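Local coordinates for protein NAGD (Escherichia coli, PDB 2C4N) that hydrolyses ribonucleoside 5'-phosphates to ribonucleosides and inorganic phosphate with magnesium as cofactor, as a member of the haloacid dehalogenase (HAD) superfamily, at residues A[178-181]-A[182-186]; A[206-209]-A[210-214]; A[120-124]-A[125-129]. One frame throughout, in Å; residues are numbered along the deposited sequence.

Interaction 1: A[178-181]-A[182-186]; sequences SPWI and IRAAL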
loop_
_atom_site.group_PDB
_atom_site.type_symbol
_atom_site.label_atom_id
_atom_site.label_comp_id
_atom_site.label_asym_id
_atom_site.label_seq_id
_atom_site.Cartn_x
_atom_site.Cartn_y
_atom_site.Cartn_z
ATOM N N SER A 178 -10.770 15.337 0.240
ATOM C CA SER A 178 -10.218 16.242 1.236
ATOM C C SER A 178 -11.292 17.236 1.686
ATOM O O SER A 178 -11.936 17.889 0.866
ATOM C CB SER A 178 -9.024 16.998 0.653
ATOM O OG SER A 178 -8.590 18.011 1.539
ATOM N N PRO A 179 -11.508 17.348 3.003
ATOM C CA PRO A 179 -12.519 18.276 3.522
ATOM C C PRO A 179 -12.172 19.746 3.271
ATOM O O PRO A 179 -13.053 20.604 3.230
ATOM C CB PRO A 179 -12.555 17.943 5.015
ATOM C CG PRO A 179 -12.132 16.505 5.058
ATOM C CD PRO A 179 -10.996 16.479 4.074
ATOM N N TRP A 180 -10.891 20.040 3.091
ATOM C CA TRP A 180 -10.484 21.427 2.880
ATOM C C TRP A 180 -11.188 22.129 1.718
ATOM O O TRP A 180 -11.571 23.291 1.839
ATOM C CB TRP A 180 -8.973 21.533 2.671
ATOM C CG TRP A 180 -8.530 22.961 2.653
ATOM C CD1 TRP A 180 -8.237 23.740 3.735
ATOM C CD2 TRP A 180 -8.436 23.813 1.507
ATOM N NE1 TRP A 180 -7.969 25.028 3.333
ATOM C CE2 TRP A 180 -8.086 25.100 1.970
ATOM C CE3 TRP A 180 -8.619 23.613 0.132
ATOM C CZ2 TRP A 180 -7.917 26.188 1.105
ATOM C CZ3 TRP A 180 -8.451 24.694 -0.727
ATOM C CH2 TRP A 180 -8.103 25.965 -0.235
ATOM N N ILE A 181 -11.361 21.439 0.594
ATOM C CA ILE A 181 -12.018 22.078 -0.540
ATOM C C ILE A 181 -13.458 22.471 -0.212
ATOM O O ILE A 181 -13.991 23.414 -0.787
ATOM C CB ILE A 181 -11.986 21.192 -1.806
ATOM C CG1 ILE A 181 -12.375 22.037 -3.024
ATOM C CG2 ILE A 181 -12.935 20.014 -1.655
ATOM C CD1 ILE A 181 -12.092 21.379 -4.348
ATOM N N ILE A 182 -14.083 21.750 0.715
ATOM C CA ILE A 182 -15.445 22.072 1.127
ATOM C C ILE A 182 -15.371 23.367 1.941
ATOM O O ILE A 182 -16.232 24.241 1.827
ATOM C CB ILE A 182 -16.056 20.939 1.993
ATOM C CG1 ILE A 182 -16.089 19.624 1.199
ATOM C CG2 ILE A 182 -17.457 21.321 2.443
ATOM C CD1 ILE A 182 -16.828 19.712 -0.130
ATOM N N ARG A 183 -14.331 23.483 2.762
ATOM C CA ARG A 183 -14.120 24.684 3.566
ATOM C C ARG A 183 -13.926 25.870 2.629
ATOM O O ARG A 183 -14.481 26.949 2.850
ATOM C CB ARG A 183 -12.883 24.523 4.458
ATOM C CG ARG A 183 -13.211 24.253 5.919
ATOM C CD ARG A 183 -14.039 25.396 6.483
ATOM N NE ARG A 183 -15.049 24.930 7.428
ATOM C CZ ARG A 183 -16.048 25.680 7.876
ATOM N NH1 ARG A 183 -16.172 26.932 7.466
ATOM N NH2 ARG A 183 -16.926 25.173 8.726
ATOM N N ALA A 184 -13.137 25.659 1.581
ATOM C CA ALA A 184 -12.868 26.703 0.596
ATOM C C ALA A 184 -14.160 27.123 -0.094
ATOM O O ALA A 184 -14.382 28.301 -0.357
ATOM C CB ALA A 184 -11.862 26.196 -0.435
ATOM N N ALA A 185 -15.013 26.149 -0.389
ATOM C CA ALA A 185 -16.287 26.425 -1.041
ATOM C C ALA A 185 -17.189 27.237 -0.116
ATOM O O ALA A 185 -17.871 28.167 -0.559
ATOM C CB ALA A 185 -16.969 25.115 -1.441
ATOM N N LEU A 186 -17.194 26.884 1.169
ATOM C CA LEU A 186 -17.993 27.605 2.159
ATOM C C LEU A 186 -17.508 29.047 2.254
ATOM O O LEU A 186 -18.306 29.978 2.308
ATOM C CB LEU A 186 -17.886 26.941 3.540
ATOM C CG LEU A 186 -18.511 25.555 3.733
ATOM C CD1 LEU A 186 -18.147 25.023 5.114
ATOM C CD2 LEU A 186 -20.018 25.634 3.579
#

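Interaction 2: A[206-209]-A[210-214]; sequences DILA and GFQAG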
loop_
_atom_site.group_PDB
_atom_site.type_symbol
_atom_site.label_atom_id
_atom_site.label_comp_id
_atom_site.label_asym_id
_atom_site.label_seq_id
_atom_site.Cartn_x
_atom_site.Cartn_y
_atom_site.Cartn_z
ATOM N N ASP A 206 -17.770 13.096 -2.660
ATOM C CA ASP A 206 -18.698 14.165 -2.286
ATOM C C ASP A 206 -19.238 13.975 -0.875
ATOM O O ASP A 206 -19.181 14.877 -0.039
ATOM C CB ASP A 206 -19.895 14.207 -3.239
ATOM C CG ASP A 206 -19.486 14.336 -4.682
ATOM O OD1 ASP A 206 -18.879 15.370 -5.034
ATOM O OD2 ASP A 206 -19.777 13.400 -5.458
ATOM N N ILE A 207 -19.760 12.784 -0.612
ATOM C CA ILE A 207 -20.353 12.500 0.681
ATOM C C ILE A 207 -19.338 12.448 1.816
ATOM O O ILE A 207 -19.554 13.052 2.868
ATOM C CB ILE A 207 -21.159 11.187 0.620
ATOM C CG1 ILE A 207 -22.049 11.190 -0.634
ATOM C CG2 ILE A 207 -22.019 11.050 1.872
ATOM C CD1 ILE A 207 -23.030 12.368 -0.717
ATOM N N LEU A 208 -18.229 11.748 1.597
ATOM C CA LEU A 208 -17.185 11.642 2.611
ATOM C C LEU A 208 -16.653 13.026 2.993
ATOM O O LEU A 208 -16.503 13.335 4.177
ATOM C CB LEU A 208 -16.036 10.762 2.105
ATOM C CG LEU A 208 -14.810 10.599 3.015
ATOM C CD1 LEU A 208 -15.221 10.002 4.352
ATOM C CD2 LEU A 208 -13.782 9.713 2.328
ATOM N N ALA A 209 -16.374 13.859 1.995
ATOM C CA ALA A 209 -15.863 15.202 2.261
ATOM C C ALA A 209 -16.897 16.055 2.987
ATOM O O ALA A 209 -16.584 16.715 3.980
ATOM C CB ALA A 209 -15.452 15.875 0.959
ATOM N N GLY A 210 -18.135 16.036 2.499
ATOM C CA GLY A 210 -19.177 16.822 3.134
ATOM C C GLY A 210 -19.369 16.424 4.586
ATOM O O GLY A 210 -19.456 17.272 5.475
ATOM N N PHE A 211 -19.429 15.121 4.824
ATOM C CA PHE A 211 -19.616 14.599 6.172
ATOM C C PHE A 211 -18.519 15.058 7.131
ATOM O O PHE A 211 -18.793 15.534 8.237
ATOM C CB PHE A 211 -19.665 13.072 6.132
ATOM C CG PHE A 211 -19.699 12.446 7.485
ATOM C CD1 PHE A 211 -18.526 12.018 8.100
ATOM C CD2 PHE A 211 -20.901 12.347 8.180
ATOM C CE1 PHE A 211 -18.550 11.505 9.393
ATOM C CE2 PHE A 211 -20.936 11.838 9.472
ATOM C CZ PHE A 211 -19.758 11.418 10.079
ATOM N N GLN A 212 -17.274 14.911 6.701
ATOM C CA GLN A 212 -16.140 15.312 7.523
ATOM C C GLN A 212 -16.104 16.811 7.783
ATOM O O GLN A 212 -15.593 17.249 8.810
ATOM C CB GLN A 212 -14.835 14.872 6.858
ATOM C CG GLN A 212 -14.713 13.368 6.740
ATOM C CD GLN A 212 -13.403 12.854 7.278
ATOM O OE1 GLN A 212 -12.534 12.427 6.523
ATOM N NE2 GLN A 212 -13.250 12.901 8.590
ATOM N N ALA A 213 -16.651 17.583 6.849
ATOM C CA ALA A 213 -16.690 19.042 6.950
ATOM C C ALA A 213 -17.867 19.528 7.798
ATOM O O ALA A 213 -17.994 20.720 8.071
ATOM C CB ALA A 213 -16.771 19.655 5.554
ATOM N N GLY A 214 -18.731 18.602 8.200
ATOM C CA GLY A 214 -19.872 18.960 9.023
ATOM C C GLY A 214 -21.113 19.362 8.250
ATOM O O GLY A 214 -22.022 19.975 8.804
#

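Interaction 3: A[120-124]-A[125-129]; sequences RSYNW and DMMHK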
loop_
_atom_site.group_PDB
_atom_site.type_symbol
_atom_site.label_atom_id
_atom_site.label_comp_id
_atom_site.label_asym_id
_atom_site.label_seq_id
_atom_site.Cartn_x
_atom_site.Cartn_y
_atom_site.Cartn_z
ATOM N N ARG A 120 -1.938 17.029 -20.980
ATOM C CA ARG A 120 -1.711 15.957 -21.933
ATOM C C ARG A 120 -0.297 16.015 -22.482
ATOM O O ARG A 120 0.076 15.204 -23.324
ATOM C CB ARG A 120 -2.704 16.045 -23.086
ATOM C CG ARG A 120 -4.160 15.854 -22.705
ATOM C CD ARG A 120 -4.949 15.620 -23.972
ATOM N NE ARG A 120 -6.343 15.260 -23.742
ATOM C CZ ARG A 120 -7.120 14.714 -24.670
ATOM N NH1 ARG A 120 -6.632 14.467 -25.878
ATOM N NH2 ARG A 120 -8.382 14.418 -24.397
ATOM N N SER A 121 0.476 16.990 -22.013
ATOM C CA SER A 121 1.861 17.153 -22.439
ATOM C C SER A 121 2.801 16.524 -21.421
ATOM O O SER A 121 4.020 16.580 -21.575
ATOM C CB SER A 121 2.207 18.635 -22.603
ATOM O OG SER A 121 1.571 19.178 -23.748
ATOM N N TYR A 122 2.225 15.934 -20.378
ATOM C CA TYR A 122 3.007 15.284 -19.326
ATOM C C TYR A 122 4.028 14.344 -19.961
ATOM O O TYR A 122 3.685 13.552 -20.842
ATOM C CB TYR A 122 2.089 14.471 -18.412
ATOM C CG TYR A 122 2.780 13.808 -17.234
ATOM C CD1 TYR A 122 3.273 14.563 -16.174
ATOM C CD2 TYR A 122 2.893 12.420 -17.156
ATOM C CE1 TYR A 122 3.861 13.951 -15.056
ATOM C CE2 TYR A 122 3.476 11.800 -16.047
ATOM C CZ TYR A 122 3.954 12.572 -15.002
ATOM O OH TYR A 122 4.523 11.964 -13.906
ATOM N N ASN A 123 5.278 14.426 -19.513
ATOM C CA ASN A 123 6.317 13.561 -20.056
ATOM C C ASN A 123 7.413 13.235 -19.052
ATOM O O ASN A 123 7.392 13.691 -17.908
ATOM C CB ASN A 123 6.938 14.189 -21.317
ATOM C CG ASN A 123 7.592 15.530 -21.047
ATOM O OD1 ASN A 123 7.996 15.826 -19.926
ATOM N ND2 ASN A 123 7.712 16.346 -22.090
ATOM N N TRP A 124 8.367 12.435 -19.511
ATOM C CA TRP A 124 9.513 11.995 -18.726
ATOM C C TRP A 124 10.237 13.163 -18.053
ATOM O O TRP A 124 10.610 13.087 -16.884
ATOM C CB TRP A 124 10.476 11.246 -19.653
ATOM C CG TRP A 124 11.536 10.443 -18.964
ATOM C CD1 TRP A 124 11.481 9.118 -18.642
ATOM C CD2 TRP A 124 12.831 10.902 -18.556
ATOM N NE1 TRP A 124 12.663 8.722 -18.064
ATOM C CE2 TRP A 124 13.507 9.800 -17.993
ATOM C CE3 TRP A 124 13.481 12.141 -18.605
ATOM C CZ2 TRP A 124 14.813 9.896 -17.493
ATOM C CZ3 TRP A 124 14.780 12.238 -18.106
ATOM C CH2 TRP A 124 15.428 11.122 -17.553
ATOM N N ASP A 125 10.439 14.242 -18.801
ATOM C CA ASP A 125 11.126 15.411 -18.258
ATOM C C ASP A 125 10.385 16.052 -17.085
ATOM O O ASP A 125 10.998 16.412 -16.084
ATOM C CB ASP A 125 11.359 16.449 -19.360
ATOM C CG ASP A 125 12.349 15.971 -20.405
ATOM O OD1 ASP A 125 13.488 15.618 -20.029
ATOM O OD2 ASP A 125 11.990 15.955 -21.602
ATOM N N MET A 126 9.073 16.197 -17.210
ATOM C CA MET A 126 8.269 16.783 -16.142
ATOM C C MET A 126 8.290 15.896 -14.906
ATOM O O MET A 126 8.428 16.379 -13.788
ATOM C CB MET A 126 6.824 16.973 -16.605
ATOM C CG MET A 126 6.631 18.069 -17.636
ATOM S SD MET A 126 4.883 18.319 -17.973
ATOM C CE MET A 126 4.933 18.888 -19.672
ATOM N N MET A 127 8.148 14.591 -15.111
ATOM C CA MET A 127 8.162 13.655 -13.990
ATOM C C MET A 127 9.506 13.755 -13.280
ATOM O O MET A 127 9.577 13.772 -12.053
ATOM C CB MET A 127 7.953 12.220 -14.485
ATOM C CG MET A 127 7.758 11.212 -13.364
ATOM S SD MET A 127 7.853 9.485 -13.878
ATOM C CE MET A 127 6.498 9.372 -15.026
ATOM N N HIS A 128 10.570 13.827 -14.073
ATOM C CA HIS A 128 11.929 13.927 -13.557
ATOM C C HIS A 128 12.115 15.177 -12.701
ATOM O O HIS A 128 12.531 15.094 -11.548
ATOM C CB HIS A 128 12.925 13.946 -14.725
ATOM C CG HIS A 128 14.339 14.215 -14.315
ATOM N ND1 HIS A 128 15.210 14.949 -15.093
ATOM C CD2 HIS A 128 15.038 13.845 -13.217
ATOM C CE1 HIS A 128 16.383 15.021 -14.489
ATOM N NE2 HIS A 128 16.305 14.359 -13.349
ATOM N N LYS A 129 11.811 16.338 -13.271
ATOM C CA LYS A 129 11.965 17.592 -12.541
ATOM C C LYS A 129 11.100 17.655 -11.295
ATOM O O LYS A 129 11.568 18.058 -10.231
ATOM C CB LYS A 129 11.642 18.786 -13.440
ATOM C CG LYS A 129 12.611 18.995 -14.592
ATOM C CD LYS A 129 12.344 20.346 -15.242
ATOM C CE LYS A 129 13.083 20.511 -16.556
ATOM N NZ LYS A 129 12.756 21.827 -17.183
#

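Interaction 1: A[178-181]-A[182-186]
The backbone of 178-186 winds into the opening turns of helix 180-189, with Pro179 O receiving two amides, Ile182 N at 2.9 Å and Arg183 N at 3.2 Å. This helix start belongs to the Rossmann-like core of the HAD fold, whose central parallel sheet it covers. The two donors use the carbonyl differently: Arg183 N lies in its plane, whereas Ile182 N stands well above it, reaching back only three residues. From there the pattern is regular, Ala184 N bonding to Trp180 O and Ala185 N to Ile181 O. Ser178 adds a weak capping bond, its OG accepting from Trp180 N at 3.4 Å, while the same hydroxyl is hydrogen-bonded to Gln212 of the second subunit.

Among the side chains, Trp180 and Ala184 make the clearest contact. With CG opposite the backbone N (chi1 -172°), the indole is placed so that the methyl of the residue one turn on comes down over a face of its six-membered ring. Ala184 CB lies 4.0 Å from the centroid of the Trp180 six-membered ring and 22° off its normal, nearest CZ3, a CH-pi contact set toward the rim of the indole. Phe211 of the second subunit stacks on the ring, and Phe78 meets it edge-to-face. Ile181 and Ile182 cross at a slant and meet lightly, Ile181 CG2 lying 4.2 Å from Ile182 CD1; Ile182 then packs on Ile7 and Ile198 of the sheet. The Arg183 chain bends at chi2 and chi3, and its NH1 makes a long, weak ion pair with Glu194 of the second subunit. Leu186 CD1 sits over the centre of the Arg183 guanidinium, 3.5 Å above its plane.

Interaction 2: A[206-209]-A[210-214]
Leu208, with chi1 at 177°, throws its CG to the far side from the backbone N, and Gln212, one turn on, sets its own CG opposite the carbonyl carbon (chi1 -63°). The two side chains therefore run alongside each other in the same direction, Leu208 CD1 lying 4.2 Å from Gln212 CG. That CG also presses on the backbone, 3.1 Å from Leu208 O. Phe211 CB rests 3.3 Å from Ile207 O, and its ring leads away from the preceding turn and meets Phe235.

All of this belongs to helix 203-212, the crossover helix of the beta-alpha-beta unit formed with strands 196-200 and 216-220. Gly210 N bonds to Asp206 O at 3.0 Å. Next in line, Phe211 N is 2.8 Å from Ile207 O, and Gln212 N and Ala213 N reach Leu208 O and Ala209 O. The carboxylate of Asp206 forms a salt bridge with Lys176, and its OD2 accepts from Asn202 N. At the other end the helix closes in a Schellman motif: Gly214 takes a positive phi of 89°, which favours glycine, and its N binds Phe211 O at 3.1 Å.

Interaction 3: A[120-124]-A[125-129]
Tyr122 and Met127 cross at a slant, with the phenol oxygen at the root of the methionine: Tyr122 OH is 3.4 Å from Met127 CG. Met127 then bends at chi3, which brings its methyl back to the tyrosine, CE lying 4.0 Å from Tyr122 CE2. Both side chains are buried against Ile163 of helix 156-167. Met126 takes another course. Extended beyond CG, it runs back alongside 121-122, its SD 3.8 Å from Tyr122 CA and its CE against the carbonyl of Ser121.

Trp124 meets two helix residues. The carboxylate of Asp125 stands perpendicular to the indole, and Asp125 OD1 approaches the ring edge in plane, 3.8 Å from Trp124 CE3. His128 lies obliquely to the six-membered ring, the planes at 44°, with His128 ND1 4.1 Å from Trp124 CZ3. On the third subunit, Tyr153 meets the His128 ring edge-to-face.

Asn123 turns its amide toward the first helical turn, CG tucked between the backbone N and the carbonyl carbon (chi1 61°). Its OD1 thereby faces Met126 N at 2.9 Å, in a bond nearly collinear with the amide C=O, while its backbone O accepts from Met127 N at 3.0 Å. Without this side-chain oxygen, as with an alanine here, Met126 N is likely to lose its capping partner, leaving the first turn less firmly held. A side-chain acceptor closing on the amide three residues ahead is the classic asparagine N-cap, here opening helix 124-135.

Interactions 1 and 2 are neighbours in the HAD core, their centres 9 Å apart. Helices 180-189 and 203-212 touch there through Ile182 CG1 and Ala209 CB, 3.8 Å apart; at the helix ends Ile182 CG2 lies 3.6 Å from Ala213 CB, and Pro179 CG is equally close to Gln212 CB. Both contacts also border the second subunit. Toward the active site, the side chain of Asp206 comes within about 4 Å of the magnesium ion, which Asp9, Asp11 and Asp201 bind. The side chain of Ile182 is about 12 Å from the magnesium ion. Interaction 3 stands apart, its centre 29 Å from that of interaction 1 and 33 Å from that of interaction 2, facing the third subunit.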